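Local coordinates for protein beta-hexosaminidase Amuc_2018 (Akkermansia muciniphila, PDB 6JEB) that removes terminal N-acetylhexosamine residues from N-glycans, chitobiose and related beta-linked glycans, as a zinc-binding glycosyl hydrolase of family 20, at residues Gly256-Thr261 with Ala323-Gln328; Phe306-Asn311 with Ile333-Lys338. All blocks are in the same frame, centred on the assembly; numbering follows the deposited sequence. Where two conformers were deposited one is given.

Interaction 1 of 2, residues Gly256-Thr261 with Ala323-Gln328; sequences GDEAPT and AWRQGQ. With ACM (acetamide), chain C.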
ATOM      1  N   GLY A 256       0.110  -9.973 -10.542  1.00 13.73           N
ATOM      2  CA  GLY A 256       0.877 -10.244 -11.740  1.00 13.74           C
ATOM      3  C   GLY A 256       2.369 -10.340 -11.527  1.00 14.22           C
ATOM      4  O   GLY A 256       3.108 -10.486 -12.507  1.00 16.80           O
ATOM      5  N   ASP A 257       2.835 -10.270 -10.283  1.00 14.86           N
ATOM      6  CA  ASP A 257       4.261 -10.295 -10.008  1.00 14.22           C
ATOM      7  C   ASP A 257       4.801 -11.721  -9.985  1.00 14.36           C
ATOM      8  O   ASP A 257       4.098 -12.675  -9.632  1.00 15.24           O
ATOM      9  CB  ASP A 257       4.555  -9.623  -8.667  1.00 15.21           C
ATOM     10  CG  ASP A 257       3.797 -10.258  -7.505  1.00 14.46           C
ATOM     11  OD1 ASP A 257       2.602 -10.577  -7.661  1.00 14.10           O
ATOM     12  OD2 ASP A 257       4.402 -10.436  -6.429  1.00 15.27           O
ATOM     13  N   GLU A 258       6.069 -11.855 -10.376  1.00 14.76           N
ATOM     14  CA  GLU A 258       6.836 -13.088 -10.189  1.00 14.82           C
ATOM     15  C   GLU A 258       6.065 -14.309 -10.678  1.00 15.57           C
ATOM     16  O   GLU A 258       5.882 -15.296  -9.957  1.00 16.51           O
ATOM     17  CB  GLU A 258       7.297 -13.245  -8.737  1.00 16.09           C
ATOM     18  CG  GLU A 258       8.107 -12.050  -8.246  1.00 16.58           C
ATOM     19  CD  GLU A 258       8.450 -12.122  -6.769  1.00 16.59           C
ATOM     20  OE1 GLU A 258       7.589 -12.538  -5.966  1.00 19.28           O
ATOM     21  OE2 GLU A 258       9.583 -11.743  -6.403  1.00 20.38           O
ATOM     22  N   ALA A 259       5.600 -14.223 -11.927  1.00 15.63           N
ATOM     23  CA  ALA A 259       4.771 -15.250 -12.554  1.00 15.63           C
ATOM     24  C   ALA A 259       5.540 -15.849 -13.727  1.00 18.18           C
ATOM     25  O   ALA A 259       5.236 -15.557 -14.895  1.00 18.78           O
ATOM     26  CB  ALA A 259       3.427 -14.678 -13.003  1.00 17.68           C
ATOM     27  N   PRO A 260       6.529 -16.706 -13.457  1.00 18.57           N
ATOM     28  CA  PRO A 260       7.244 -17.360 -14.557  1.00 19.22           C
ATOM     29  C   PRO A 260       6.286 -18.262 -15.319  1.00 17.45           C
ATOM     30  O   PRO A 260       5.363 -18.842 -14.747  1.00 19.52           O
ATOM     31  CB  PRO A 260       8.317 -18.179 -13.836  1.00 20.16           C
ATOM     32  CG  PRO A 260       7.703 -18.502 -12.518  1.00 20.15           C
ATOM     33  CD  PRO A 260       6.893 -17.279 -12.147  1.00 19.61           C
ATOM     34  N   THR A 261       6.507 -18.379 -16.624  1.00 17.75           N
ATOM     35  CA  THR A 261       5.509 -19.000 -17.486  1.00 17.60           C
ATOM     36  C   THR A 261       5.856 -20.425 -17.904  1.00 18.03           C
ATOM     37  O   THR A 261       5.185 -20.975 -18.781  1.00 19.01           O
ATOM     38  CB  THR A 261       5.248 -18.128 -18.710  1.00 19.21           C
ATOM     39  OG1 THR A 261       6.495 -17.806 -19.327  1.00 20.78           O
ATOM     40  CG2 THR A 261       4.527 -16.838 -18.308  1.00 19.91           C
ATOM     41  N   ALA A 323       5.690   0.396 -10.192  1.00 15.57           N
ATOM     42  CA  ALA A 323       7.111   0.124 -10.375  1.00 15.94           C
ATOM     43  C   ALA A 323       7.713  -0.300  -9.044  1.00 15.49           C
ATOM     44  O   ALA A 323       7.558   0.394  -8.037  1.00 18.82           O
ATOM     45  CB  ALA A 323       7.823   1.377 -10.889  1.00 18.12           C
ATOM     46  N   TRP A 324       8.379  -1.448  -9.030  1.00 14.91           N
ATOM     47  CA  TRP A 324       8.936  -1.962  -7.782  1.00 15.48           C
ATOM     48  C   TRP A 324      10.320  -2.577  -7.907  1.00 16.69           C
ATOM     49  O   TRP A 324      11.086  -2.514  -6.940  1.00 17.52           O
ATOM     50  CB  TRP A 324       7.991  -2.996  -7.152  1.00 15.10           C
ATOM     51  CG  TRP A 324       7.871  -4.301  -7.904  1.00 15.62           C
ATOM     52  CD1 TRP A 324       7.054  -4.568  -8.970  1.00 17.12           C
ATOM     53  CD2 TRP A 324       8.564  -5.525  -7.616  1.00 15.28           C
ATOM     54  NE1 TRP A 324       7.205  -5.879  -9.363  1.00 15.80           N
ATOM     55  CE2 TRP A 324       8.126  -6.487  -8.549  1.00 14.74           C
ATOM     56  CE3 TRP A 324       9.524  -5.896  -6.665  1.00 15.65           C
ATOM     57  CZ2 TRP A 324       8.602  -7.800  -8.549  1.00 17.29           C
ATOM     58  CZ3 TRP A 324       9.993  -7.197  -6.667  1.00 18.64           C
ATOM     59  CH2 TRP A 324       9.533  -8.133  -7.605  1.00 18.12           C
ATOM     60  N   ARG A 325      10.681  -3.157  -9.045  1.00 17.50           N
ATOM     61  CA  ARG A 325      11.915  -3.918  -9.118  1.00 18.88           C
ATOM     62  C   ARG A 325      13.134  -3.025  -8.971  1.00 20.93           C
ATOM     63  O   ARG A 325      13.183  -1.911  -9.505  1.00 20.35           O
ATOM     64  CB  ARG A 325      11.969  -4.703 -10.421  1.00 20.53           C
ATOM     65  CG  ARG A 325      11.009  -5.874 -10.382  1.00 23.99           C
ATOM     66  CD  ARG A 325      11.206  -6.809 -11.526  1.00 27.56           C
ATOM     67  NE  ARG A 325      10.376  -8.010 -11.409  1.00 25.43           N
ATOM     68  CZ  ARG A 325      10.792  -9.163 -10.889  1.00 24.90           C
ATOM     69  NH1 ARG A 325      12.030  -9.285 -10.430  1.00 26.10           N
ATOM     70  NH2 ARG A 325       9.976 -10.207 -10.849  1.00 23.07           N
ATOM     71  N   GLN A 326      14.123  -3.534  -8.239  1.00 22.31           N
ATOM     72  CA  GLN A 326      15.339  -2.786  -7.964  1.00 27.73           C
ATOM     73  C   GLN A 326      16.041  -2.396  -9.259  1.00 28.13           C
ATOM     74  O   GLN A 326      16.126  -3.185 -10.205  1.00 28.46           O
ATOM     75  CB  GLN A 326      16.262  -3.638  -7.090  1.00 37.47           C
ATOM     76  CG  GLN A 326      17.689  -3.129  -6.977  1.00 49.93           C
ATOM     77  CD  GLN A 326      18.659  -3.941  -7.816  1.00 61.33           C
ATOM     78  OE1 GLN A 326      18.845  -5.138  -7.586  1.00 65.68           O
ATOM     79  NE2 GLN A 326      19.280  -3.295  -8.798  1.00 64.90           N
ATOM     80  N   GLY A 327      16.524  -1.156  -9.304  1.00 27.21           N
ATOM     81  CA  GLY A 327      17.305  -0.666 -10.419  1.00 28.14           C
ATOM     82  C   GLY A 327      16.517  -0.297 -11.655  1.00 28.41           C
ATOM     83  O   GLY A 327      17.124   0.104 -12.653  1.00 31.54           O
ATOM     84  N   GLN A 328      15.190  -0.405 -11.628  1.00 26.39           N
ATOM     85  CA  GLN A 328      14.375  -0.246 -12.825  1.00 25.39           C
ATOM     86  C   GLN A 328      13.486   0.990 -12.798  1.00 24.08           C
ATOM     87  O   GLN A 328      12.635   1.136 -13.682  1.00 25.54           O
ATOM     88  CB  GLN A 328      13.524  -1.500 -13.060  1.00 27.57           C
ATOM     89  CG  GLN A 328      14.335  -2.738 -13.387  1.00 33.01           C
ATOM     90  CD  GLN A 328      15.122  -2.582 -14.674  1.00 39.80           C
ATOM     91  OE1 GLN A 328      14.612  -2.070 -15.673  1.00 42.39           O
ATOM     92  NE2 GLN A 328      16.379  -3.011 -14.653  1.00 42.05           N
TER
HETATM   93  C1  ACM C 502       6.561  -8.070  -5.334  1.00 15.50           C
HETATM   94  O   ACM C 502       7.434  -7.612  -4.668  1.00 17.41           O
HETATM   95  N   ACM C 502       6.484  -9.490  -5.467  1.00 12.42           N
HETATM   96  C2  ACM C 502       5.526  -7.229  -6.060  1.00 14.59           C
HETATM   97  O   HOH W   1      11.813 -11.657  -8.049  1.00 43.96           O

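Interaction 2 of 2, residues Phe306-Asn311 with Ile333-Lys338; sequences FWYEGN and IEKTKK. With ACM (acetamide), chain C.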
ATOM      1  N   PHE A 306      -1.690  -3.486 -11.589  1.00 13.75           N
ATOM      2  CA  PHE A 306      -0.729  -4.581 -11.687  1.00 13.95           C
ATOM      3  C   PHE A 306       0.602  -4.163 -11.084  1.00 14.60           C
ATOM      4  O   PHE A 306       0.979  -2.991 -11.143  1.00 16.07           O
ATOM      5  CB  PHE A 306      -0.448  -4.954 -13.150  1.00 14.92           C
ATOM      6  CG  PHE A 306      -1.684  -5.159 -13.976  1.00 16.01           C
ATOM      7  CD1 PHE A 306      -2.312  -4.079 -14.591  1.00 18.81           C
ATOM      8  CD2 PHE A 306      -2.207  -6.432 -14.166  1.00 16.86           C
ATOM      9  CE1 PHE A 306      -3.451  -4.263 -15.360  1.00 19.45           C
ATOM     10  CE2 PHE A 306      -3.346  -6.617 -14.934  1.00 18.43           C
ATOM     11  CZ  PHE A 306      -3.963  -5.531 -15.533  1.00 19.37           C
ATOM     12  N   TRP A 307       1.339  -5.142 -10.545  1.00 14.29           N
ATOM     13  CA  TRP A 307       2.771  -4.957 -10.317  1.00 14.08           C
ATOM     14  C   TRP A 307       3.466  -4.928 -11.673  1.00 14.87           C
ATOM     15  O   TRP A 307       3.316  -5.862 -12.468  1.00 16.52           O
ATOM     16  CB  TRP A 307       3.345  -6.100  -9.472  1.00 13.90           C
ATOM     17  CG  TRP A 307       2.738  -6.241  -8.102  1.00 13.55           C
ATOM     18  CD1 TRP A 307       1.941  -7.262  -7.660  1.00 13.57           C
ATOM     19  CD2 TRP A 307       2.876  -5.333  -6.995  1.00 13.66           C
ATOM     20  NE1 TRP A 307       1.567  -7.045  -6.352  1.00 13.03           N
ATOM     21  CE2 TRP A 307       2.129  -5.867  -5.920  1.00 12.55           C
ATOM     22  CE3 TRP A 307       3.568  -4.130  -6.806  1.00 13.57           C
ATOM     23  CZ2 TRP A 307       2.050  -5.239  -4.679  1.00 12.67           C
ATOM     24  CZ3 TRP A 307       3.489  -3.502  -5.568  1.00 13.93           C
ATOM     25  CH2 TRP A 307       2.734  -4.060  -4.521  1.00 12.93           C
ATOM     26  N   TYR A 308       4.214  -3.862 -11.950  1.00 14.86           N
ATOM     27  CA  TYR A 308       4.913  -3.765 -13.228  1.00 15.84           C
ATOM     28  C   TYR A 308       6.054  -4.773 -13.282  1.00 16.91           C
ATOM     29  O   TYR A 308       6.904  -4.807 -12.387  1.00 18.19           O
ATOM     30  CB  TYR A 308       5.477  -2.357 -13.398  1.00 15.88           C
ATOM     31  CG  TYR A 308       6.102  -2.131 -14.752  1.00 18.03           C
ATOM     32  CD1 TYR A 308       5.363  -2.304 -15.915  1.00 18.98           C
ATOM     33  CD2 TYR A 308       7.429  -1.738 -14.870  1.00 18.89           C
ATOM     34  CE1 TYR A 308       5.930  -2.086 -17.170  1.00 21.98           C
ATOM     35  CE2 TYR A 308       8.010  -1.522 -16.122  1.00 20.98           C
ATOM     36  CZ  TYR A 308       7.252  -1.700 -17.265  1.00 21.98           C
ATOM     37  OH  TYR A 308       7.804  -1.486 -18.511  1.00 25.79           O
ATOM     38  N   GLU A 309       6.083  -5.592 -14.336  1.00 16.30           N
ATOM     39  CA  GLU A 309       7.084  -6.649 -14.456  1.00 17.80           C
ATOM     40  C   GLU A 309       8.078  -6.411 -15.591  1.00 19.18           C
ATOM     41  O   GLU A 309       8.776  -7.341 -16.004  1.00 21.55           O
ATOM     42  CB  GLU A 309       6.433  -8.034 -14.539  1.00 17.00           C
ATOM     43  CG  GLU A 309       5.863  -8.499 -13.195  1.00 18.62           C
ATOM     44  CD  GLU A 309       6.947  -8.783 -12.166  1.00 20.30           C
ATOM     45  OE1 GLU A 309       7.350  -9.951 -12.020  1.00 20.83           O
ATOM     46  OE2 GLU A 309       7.412  -7.836 -11.499  1.00 23.21           O
ATOM     47  N   GLY A 310       8.168  -5.180 -16.089  1.00 18.95           N
ATOM     48  CA  GLY A 310       9.215  -4.815 -17.018  1.00 20.34           C
ATOM     49  C   GLY A 310       8.898  -5.013 -18.485  1.00 22.03           C
ATOM     50  O   GLY A 310       9.751  -4.707 -19.327  1.00 25.59           O
ATOM     51  N   ASN A 311       7.715  -5.515 -18.824  1.00 21.22           N
ATOM     52  CA  ASN A 311       7.298  -5.686 -20.215  1.00 22.60           C
ATOM     53  C   ASN A 311       6.015  -4.882 -20.396  1.00 23.05           C
ATOM     54  O   ASN A 311       4.913  -5.390 -20.178  1.00 23.33           O
ATOM     55  CB  ASN A 311       7.085  -7.158 -20.565  1.00 21.99           C
ATOM     56  CG  ASN A 311       6.723  -7.353 -22.030  1.00 25.39           C
ATOM     57  OD1 ASN A 311       6.775  -6.409 -22.821  1.00 29.58           O
ATOM     58  ND2 ASN A 311       6.355  -8.572 -22.400  1.00 25.12           N
ATOM     59  N   ILE A 333       9.606   4.484 -15.583  1.00 20.59           N
ATOM     60  CA  ILE A 333       8.966   5.767 -15.860  1.00 20.94           C
ATOM     61  C   ILE A 333       8.911   6.013 -17.362  1.00 23.53           C
ATOM     62  O   ILE A 333       7.868   6.384 -17.915  1.00 24.46           O
ATOM     63  CB  ILE A 333       9.691   6.904 -15.116  1.00 21.55           C
ATOM     64  CG1 ILE A 333       9.564   6.718 -13.599  1.00 21.88           C
ATOM     65  CG2 ILE A 333       9.136   8.260 -15.540  1.00 23.78           C
ATOM     66  CD1 ILE A 333      10.455   7.645 -12.798  1.00 22.84           C
ATOM     67  N   GLU A 334      10.027   5.760 -18.045  1.00 26.10           N
ATOM     68  CA  GLU A 334      10.115   6.033 -19.477  0.50 27.67           C
ATOM     69  C   GLU A 334       9.238   5.079 -20.279  1.00 27.90           C
ATOM     70  O   GLU A 334       8.513   5.501 -21.189  1.00 28.24           O
ATOM     71  CB  GLU A 334      11.572   5.936 -19.929  0.50 30.46           C
ATOM     72  CG  GLU A 334      11.760   5.859 -21.433  0.50 33.42           C
ATOM     73  CD  GLU A 334      13.213   5.688 -21.820  0.50 36.32           C
ATOM     74  OE1 GLU A 334      14.025   6.574 -21.484  0.50 37.59           O
ATOM     75  OE2 GLU A 334      13.547   4.660 -22.447  0.50 37.30           O
ATOM     76  N   LYS A 335       9.288   3.783 -19.955  1.00 27.38           N
ATOM     77  CA  LYS A 335       8.534   2.801 -20.730  1.00 26.84           C
ATOM     78  C   LYS A 335       7.030   2.932 -20.505  1.00 24.71           C
ATOM     79  O   LYS A 335       6.243   2.747 -21.440  1.00 24.57           O
ATOM     80  CB  LYS A 335       9.005   1.381 -20.406  1.00 31.17           C
ATOM     81  CG  LYS A 335      10.434   1.073 -20.824  1.00 37.49           C
ATOM     82  CD  LYS A 335      10.634   1.225 -22.322  1.00 42.68           C
ATOM     83  CE  LYS A 335      12.107   1.094 -22.689  1.00 46.47           C
ATOM     84  NZ  LYS A 335      12.543   2.130 -23.668  1.00 49.57           N
ATOM     85  N   THR A 336       6.603   3.227 -19.275  1.00 23.30           N
ATOM     86  CA  THR A 336       5.170   3.389 -19.048  1.00 23.50           C
ATOM     87  C   THR A 336       4.634   4.624 -19.762  1.00 23.91           C
ATOM     88  O   THR A 336       3.516   4.604 -20.289  1.00 26.25           O
ATOM     89  CB  THR A 336       4.843   3.422 -17.553  1.00 22.53           C
ATOM     90  OG1 THR A 336       5.618   4.439 -16.905  1.00 23.13           O
ATOM     91  CG2 THR A 336       5.119   2.065 -16.913  1.00 23.31           C
ATOM     92  N   LYS A 337       5.412   5.707 -19.792  1.00 23.49           N
ATOM     93  CA  LYS A 337       4.994   6.876 -20.556  1.00 26.32           C
ATOM     94  C   LYS A 337       4.817   6.521 -22.028  1.00 27.47           C
ATOM     95  O   LYS A 337       3.805   6.870 -22.645  1.00 29.02           O
ATOM     96  CB  LYS A 337       6.005   8.009 -20.395  1.00 28.58           C
ATOM     97  CG  LYS A 337       5.627   9.261 -21.177  1.00 32.33           C
ATOM     98  CD  LYS A 337       6.730  10.298 -21.151  1.00 36.87           C
ATOM     99  CE  LYS A 337       6.424  11.431 -22.115  1.00 41.15           C
ATOM    100  NZ  LYS A 337       5.175  12.150 -21.733  1.00 42.97           N
ATOM    101  N   LYS A 338       5.790   5.803 -22.598  1.00 28.64           N
ATOM    102  CA  LYS A 338       5.711   5.442 -24.012  0.70 32.59           C
ATOM    103  C   LYS A 338       4.520   4.539 -24.296  1.00 30.93           C
ATOM    104  O   LYS A 338       3.920   4.625 -25.376  1.00 32.13           O
ATOM    105  CB  LYS A 338       7.000   4.754 -24.463  0.70 38.41           C
ATOM    106  CG  LYS A 338       8.234   5.632 -24.432  0.70 43.88           C
ATOM    107  CD  LYS A 338       9.402   4.966 -25.150  0.70 47.67           C
ATOM    108  CE  LYS A 338      10.701   5.715 -24.901  0.70 50.04           C
ATOM    109  NZ  LYS A 338      10.540   7.178 -25.101  0.70 51.37           N
TER
HETATM  110  C1  ACM C 502       6.561  -8.070  -5.334  1.00 15.50           C
HETATM  111  O   ACM C 502       7.434  -7.612  -4.668  1.00 17.41           O
HETATM  112  N   ACM C 502       6.484  -9.490  -5.467  1.00 12.42           N
HETATM  113  C2  ACM C 502       5.526  -7.229  -6.060  1.00 14.59           C

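Interaction 1 of 2, residues Gly256-Thr261 with Ala323-Gln328
Glu258 and Trp324 meet where the indole's six-membered ring approaches the carboxylate: Glu258 OE2 lies 3.8 Å from Trp324 CH2, the planes 86° apart. Glu258 CG rests 3.7 Å from Arg325 NH2, and Asp257 CB reaches Trp324 CZ2 at a looser 4.4 Å. All this is van der Waals contact, without a direct hydrogen bond.

The polar link is a water, which donates to Glu258 OE2 and makes only a weak bond to Arg325 NH1. The stronger partners lie outside: Glu258, itself an active-site residue, bonds His193 of the charge relay system through OE1, and Arg325 NH2 forms a salt bridge with Glu309.

Acetamide lies between the substrate-binding residues Asp257 and Trp324. Its N donates to Asp257 OD2 in a very short bond, Tyr352 OH also hydrogen-bonds it, and the methyl C2 sits 3.7 Å above the centre of the indole, whose opposite face carries Arg325 CG. A broad ring suits this place, and chi1 of 69° swings it over the ligand. Replacing the indole by an alanine is likely to take away the wall against the acetamide and the surface on which the Arg325 chain lies. In a substrate-assisted mechanism, the acetamide probably marks the sugar's N-acetyl group.

Both loops lie at strand ends of the barrel: 256-261 runs from strand 251-253 to helix 262-266, while strand 320-323 leads through 323-328 to helix 329-339.

Interaction 2 of 2, residues Phe306-Asn311 with Ile333-Lys338
Tyr308, which follows Trp307 in 306-311, and Thr336, within helix 329-339, bring the two backbones nearest, with Tyr308 CA 9.2 Å from Thr336 CA. Segment 306-311 starts as strand and continues as loop, while 333-338 is helical throughout. A separation of this size is bridged by side chains, here chiefly the long tyrosine.

Tyr308 points its ring at the helix, CG lying anti to the backbone N (chi1 -174°). The methyl CG2 of Thr336 stands over one face near the rim, 4.2 Å from Tyr308 CE1, and Gly310 N covers the centre of the opposite face. Beyond the ring, Tyr308 OH touches Lys335 CB at 3.6 Å, a van der Waals contact with the root of the lysine, whose bent chain carries the amine away. Threonine suits its buried site: it offers a methyl for the ring and a hydroxyl, OG1, that bonds Ser332 O one turn earlier and also His391. Gly310 takes a positive phi of 90°, at which any side chain would collide with the carbonyl of Glu309, so glycine fits here.

Trp307 instead faces the pocket, its CD2 3.4 Å from acetamide C2, and NE1 bonds Glu187. Tyr308 and Thr336 both pack on Val321 of strand 320-323, the layering of helix on parallel strands characteristic of a TIM barrel, here the catalytic domain of family 20.

Overall arrangement
From the N terminus the segments come in the order 256-261, 306-311, 323-328, 333-338, so the two contacts cross. Interaction 1 closes a long loop of 61 residues, rich in helix, and joins the ends of strands 251-253 and 320-323. Interaction 2 begins within that loop and closes a shorter one of 21 residues, tying strand 303-307, which lies between those two strands in the sheet, to the helix after strand 320-323. Glu309 couples them: its OE1 accepts a probable hydrogen bond from Glu258 N and a salt bridge from Arg325 NH2. Trp307 of 306-311 and Trp324 of 323-328 both touch the acetamide methyl, so the two contacts border one pocket at the ends of neighbouring barrel strands.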